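Local coordinates for protein ComZ (Thermus thermophilus, PDB 6QVI) that probably serves as a pilus tip-associated DNA receptor during natural transformation, carrying a beta-solenoid domain on a pseudopilin-like domain, at residues 89-101 against 107-119. Numbering follows the deposited sequence.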
loop_
_atom_site.group_PDB
_atom_site.type_symbol
_atom_site.label_atom_id
_atom_site.label_comp_id
_atom_site.label_asym_id
_atom_site.label_seq_id
_atom_site.Cartn_x
_atom_site.Cartn_y
_atom_site.Cartn_z
ATOM N N ASN A 89 33.526 32.507 11.584
ATOM C CA ASN A 89 33.078 33.853 11.946
ATOM C C ASN A 89 31.946 34.355 11.045
ATOM O O ASN A 89 31.735 33.850 9.932
ATOM C CB ASN A 89 34.269 34.835 11.946
ATOM C CG ASN A 89 35.496 34.268 12.669
ATOM O OD1 ASN A 89 35.353 33.451 13.599
ATOM N ND2 ASN A 89 36.683 34.739 12.302
ATOM N N PRO A 90 31.145 35.315 11.530
ATOM C CA PRO A 90 29.926 35.694 10.801
ATOM C C PRO A 90 30.239 36.498 9.549
ATOM O O PRO A 90 30.926 37.518 9.597
ATOM C CB PRO A 90 29.140 36.536 11.820
ATOM C CG PRO A 90 29.736 36.242 13.142
ATOM C CD PRO A 90 31.188 35.968 12.851
ATOM N N VAL A 91 29.658 36.072 8.453
ATOM C CA VAL A 91 29.808 36.764 7.224
ATOM C C VAL A 91 28.497 37.406 6.878
ATOM O O VAL A 91 28.474 38.360 6.143
ATOM C CB VAL A 91 30.168 35.822 6.124
ATOM C CG1 VAL A 91 29.878 36.481 4.803
ATOM C CG2 VAL A 91 31.622 35.473 6.236
ATOM N N GLY A 92 27.396 36.894 7.402
ATOM C CA GLY A 92 26.109 37.480 7.120
ATOM C C GLY A 92 24.985 36.711 7.739
ATOM O O GLY A 92 25.198 35.699 8.332
ATOM N N ARG A 93 23.788 37.226 7.624
ATOM C CA ARG A 93 22.639 36.547 8.134
ATOM C C ARG A 93 21.676 36.297 7.000
ATOM O O ARG A 93 21.782 36.889 5.961
ATOM C CB ARG A 93 21.935 37.389 9.185
ATOM C CG ARG A 93 22.815 38.339 9.966
ATOM C CD ARG A 93 23.092 37.849 11.382
ATOM N NE ARG A 93 22.008 38.129 12.329
ATOM C CZ ARG A 93 22.005 37.732 13.602
ATOM N NH1 ARG A 93 23.030 37.041 14.079
ATOM N NH2 ARG A 93 20.980 38.013 14.394
ATOM N N TYR A 94 20.737 35.395 7.192
ATOM C CA TYR A 94 19.754 35.155 6.170
ATOM C C TYR A 94 18.501 34.670 6.749
ATOM O O TYR A 94 18.469 34.212 7.842
ATOM C CB TYR A 94 20.226 34.210 5.094
ATOM C CG TYR A 94 20.456 32.829 5.540
ATOM C CD1 TYR A 94 19.432 32.037 5.945
ATOM C CD2 TYR A 94 21.702 32.310 5.534
ATOM C CE1 TYR A 94 19.653 30.754 6.341
ATOM C CE2 TYR A 94 21.928 31.039 5.937
ATOM C CZ TYR A 94 20.893 30.275 6.334
ATOM O OH TYR A 94 21.154 29.020 6.732
ATOM N N THR A 95 17.441 34.816 6.009
ATOM C CA THR A 95 16.195 34.353 6.491
ATOM C C THR A 95 15.466 33.513 5.493
ATOM O O THR A 95 15.079 34.008 4.480
ATOM C CB THR A 95 15.324 35.477 6.930
ATOM O OG1 THR A 95 15.815 35.942 8.171
ATOM C CG2 THR A 95 13.966 34.975 7.126
ATOM N N ALA A 96 15.229 32.248 5.804
ATOM C CA ALA A 96 14.609 31.358 4.829
ATOM C C ALA A 96 13.154 31.180 5.215
ATOM O O ALA A 96 12.851 30.850 6.371
ATOM C CB ALA A 96 15.318 30.008 4.760
ATOM N N THR A 97 12.269 31.399 4.250
ATOM C CA THR A 97 10.832 31.267 4.431
ATOM C C THR A 97 10.302 30.374 3.330
ATOM O O THR A 97 10.745 30.466 2.180
ATOM C CB THR A 97 10.097 32.616 4.365
ATOM O OG1 THR A 97 10.671 33.529 5.305
ATOM C CG2 THR A 97 8.656 32.431 4.723
ATOM N N LEU A 98 9.363 29.500 3.701
ATOM C CA LEU A 98 8.744 28.550 2.786
ATOM C C LEU A 98 7.293 28.948 2.597
ATOM O O LEU A 98 6.570 29.118 3.583
ATOM C CB LEU A 98 8.832 27.122 3.330
ATOM C CG LEU A 98 8.080 26.122 2.438
ATOM C CD1 LEU A 98 8.687 26.148 1.058
ATOM C CD2 LEU A 98 8.076 24.708 3.016
ATOM N N TYR A 99 6.891 29.142 1.346
ATOM C CA TYR A 99 5.534 29.557 1.004
ATOM C C TYR A 99 4.849 28.511 0.133
ATOM O O TYR A 99 5.435 28.026 -0.845
ATOM C CB TYR A 99 5.559 30.891 0.250
ATOM C CG TYR A 99 6.286 31.986 0.964
ATOM C CD1 TYR A 99 7.657 32.151 0.805
ATOM C CD2 TYR A 99 5.603 32.881 1.769
ATOM C CE1 TYR A 99 8.330 33.167 1.441
ATOM C CE2 TYR A 99 6.258 33.906 2.398
ATOM C CZ TYR A 99 7.623 34.060 2.238
ATOM O OH TYR A 99 8.262 35.098 2.927
ATOM N N LYS A 100 3.601 28.198 0.451
ATOM C CA LYS A 100 2.823 27.310 -0.400
ATOM C C LYS A 100 1.862 28.124 -1.251
ATOM O O LYS A 100 1.391 29.189 -0.846
ATOM C CB LYS A 100 2.063 26.251 0.400
ATOM C CG LYS A 100 0.699 26.662 0.854
ATOM C CD LYS A 100 0.072 25.558 1.672
ATOM C CE LYS A 100 -1.286 25.225 1.156
ATOM N NZ LYS A 100 -2.012 24.550 2.252
ATOM N N ASP A 101 1.597 27.614 -2.448
ATOM C CA ASP A 101 0.648 28.238 -3.355
ATOM C C ASP A 101 -0.778 28.057 -2.864
ATOM O O ASP A 101 -1.176 26.963 -2.456
ATOM C CB ASP A 101 0.794 27.618 -4.744
ATOM C CG ASP A 101 0.137 28.447 -5.833
ATOM O OD1 ASP A 101 0.855 29.218 -6.517
ATOM O OD2 ASP A 101 -1.099 28.317 -6.009
ATOM N N LEU A 107 2.724 23.226 -5.446
ATOM C CA LEU A 107 3.660 24.296 -5.773
ATOM C C LEU A 107 4.169 24.950 -4.497
ATOM O O LEU A 107 3.378 25.473 -3.702
ATOM C CB LEU A 107 2.982 25.309 -6.687
ATOM C CG LEU A 107 2.537 24.663 -7.988
ATOM C CD1 LEU A 107 2.247 25.712 -9.034
ATOM C CD2 LEU A 107 3.682 23.741 -8.452
ATOM N N PHE A 108 5.485 24.935 -4.313
ATOM C CA PHE A 108 6.098 25.579 -3.164
ATOM C C PHE A 108 7.200 26.531 -3.608
ATOM O O PHE A 108 7.962 26.234 -4.536
ATOM C CB PHE A 108 6.670 24.534 -2.206
ATOM C CG PHE A 108 5.656 23.567 -1.686
ATOM C CD1 PHE A 108 5.300 22.451 -2.437
ATOM C CD2 PHE A 108 5.067 23.752 -0.445
ATOM C CE1 PHE A 108 4.367 21.564 -1.987
ATOM C CE2 PHE A 108 4.121 22.841 0.019
ATOM C CZ PHE A 108 3.781 21.749 -0.755
ATOM N N THR A 109 7.286 27.667 -2.919
ATOM C CA THR A 109 8.334 28.672 -3.149
ATOM C C THR A 109 9.203 28.755 -1.905
ATOM O O THR A 109 8.699 28.989 -0.795
ATOM C CB THR A 109 7.746 30.060 -3.505
ATOM O OG1 THR A 109 6.922 29.975 -4.704
ATOM C CG2 THR A 109 8.862 31.143 -3.705
ATOM N N LEU A 110 10.499 28.518 -2.089
ATOM C CA LEU A 110 11.502 28.682 -1.032
ATOM C C LEU A 110 12.212 30.030 -1.232
ATOM O O LEU A 110 12.689 30.319 -2.336
ATOM C CB LEU A 110 12.514 27.543 -1.077
ATOM C CG LEU A 110 13.541 27.440 0.041
ATOM C CD1 LEU A 110 12.976 27.526 1.492
ATOM C CD2 LEU A 110 14.434 26.243 -0.169
ATOM N N VAL A 111 12.214 30.881 -0.202
ATOM C CA VAL A 111 12.795 32.228 -0.296
ATOM C C VAL A 111 13.814 32.437 0.820
ATOM O O VAL A 111 13.502 32.236 2.002
ATOM C CB VAL A 111 11.707 33.325 -0.243
ATOM C CG1 VAL A 111 12.280 34.644 0.139
ATOM C CG2 VAL A 111 11.070 33.489 -1.561
ATOM N N SER A 112 14.985 32.891 0.443
ATOM C CA SER A 112 16.039 33.169 1.370
ATOM C C SER A 112 16.561 34.580 1.194
ATOM O O SER A 112 17.251 34.845 0.267
ATOM C CB SER A 112 17.141 32.161 1.133
ATOM O OG SER A 112 18.416 32.715 1.239
ATOM N N GLU A 113 16.221 35.479 2.100
ATOM C CA GLU A 113 16.683 36.854 2.079
ATOM C C GLU A 113 17.998 36.932 2.789
ATOM O O GLU A 113 18.045 36.697 3.938
ATOM C CB GLU A 113 15.730 37.724 2.864
ATOM C CG GLU A 113 14.389 37.964 2.215
ATOM C CD GLU A 113 13.413 38.689 3.116
ATOM O OE1 GLU A 113 12.248 38.274 3.212
ATOM O OE2 GLU A 113 13.801 39.686 3.733
ATOM N N GLY A 114 19.068 37.300 2.122
ATOM C CA GLY A 114 20.354 37.376 2.782
ATOM C C GLY A 114 20.938 38.762 2.911
ATOM O O GLY A 114 20.589 39.643 2.182
ATOM N N THR A 115 21.788 38.967 3.902
ATOM C CA THR A 115 22.425 40.254 4.099
ATOM C C THR A 115 23.841 40.051 4.462
ATOM O O THR A 115 24.134 39.153 5.171
ATOM C CB THR A 115 21.864 41.067 5.249
ATOM O OG1 THR A 115 22.172 40.409 6.458
ATOM C CG2 THR A 115 20.398 41.238 5.161
ATOM N N SER A 116 24.714 40.925 4.014
ATOM C CA SER A 116 26.115 40.800 4.341
ATOM C C SER A 116 26.834 42.110 4.199
ATOM O O SER A 116 27.128 42.512 3.097
ATOM C CB SER A 116 26.777 39.770 3.449
ATOM O OG SER A 116 28.147 40.026 3.290
ATOM N N GLY A 117 27.154 42.764 5.309
ATOM C CA GLY A 117 27.867 44.014 5.219
ATOM C C GLY A 117 27.093 45.088 4.495
ATOM O O GLY A 117 27.552 45.599 3.470
ATOM N N GLY A 118 25.893 45.399 4.984
ATOM C CA GLY A 118 25.112 46.474 4.398
ATOM C C GLY A 118 24.668 46.259 2.967
ATOM O O GLY A 118 24.287 47.224 2.300
ATOM N N ALA A 119 24.751 45.031 2.466
ATOM C CA ALA A 119 24.202 44.653 1.171
ATOM C C ALA A 119 23.175 43.552 1.398
ATOM O O ALA A 119 23.410 42.601 2.159
ATOM C CB ALA A 119 25.285 44.190 0.188
#
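Y99 leans diagonally over to V111, two residues beyond its paired T109, and presents the edge of its ring: CE1 comes within 3.8 Å of V111 CB, while T109 O lies near the ring plane. The first torsion explains the reach, since CG stands beside the backbone N and anti to the carbonyl carbon (chi1 -54°). On the other face of the sheet, L98 is turned with CG anti to the backbone N, and its CD1 methyl meets T109 O at 3.4 Å and, more loosely, F108 CB. K100 CB comes obliquely to the F108 ring, 4.0 Å from both CD2 and CE2, whereas the lysine chain runs on to hydrogen-bond A56 O through NZ. These contacts belong to an antiparallel beta hairpin, strands 90-100 and 107-115, central in the sheet that packs on helix 12-40 in the pseudopilin-like domain. Its interstrand hydrogen bonds are straightest at Y99 and T109, where T109 N to Y99 O spans 2.8 Å at 174°, while R93 N to T115 O is the most bent, at 140°. Facing the helix, S112 OG is hydrogen-bonded to A21 O, and Y94 CB lies 3.9 Å from G114 CA. At the far end, S116 OG gives V91 O a weak hydrogen bond.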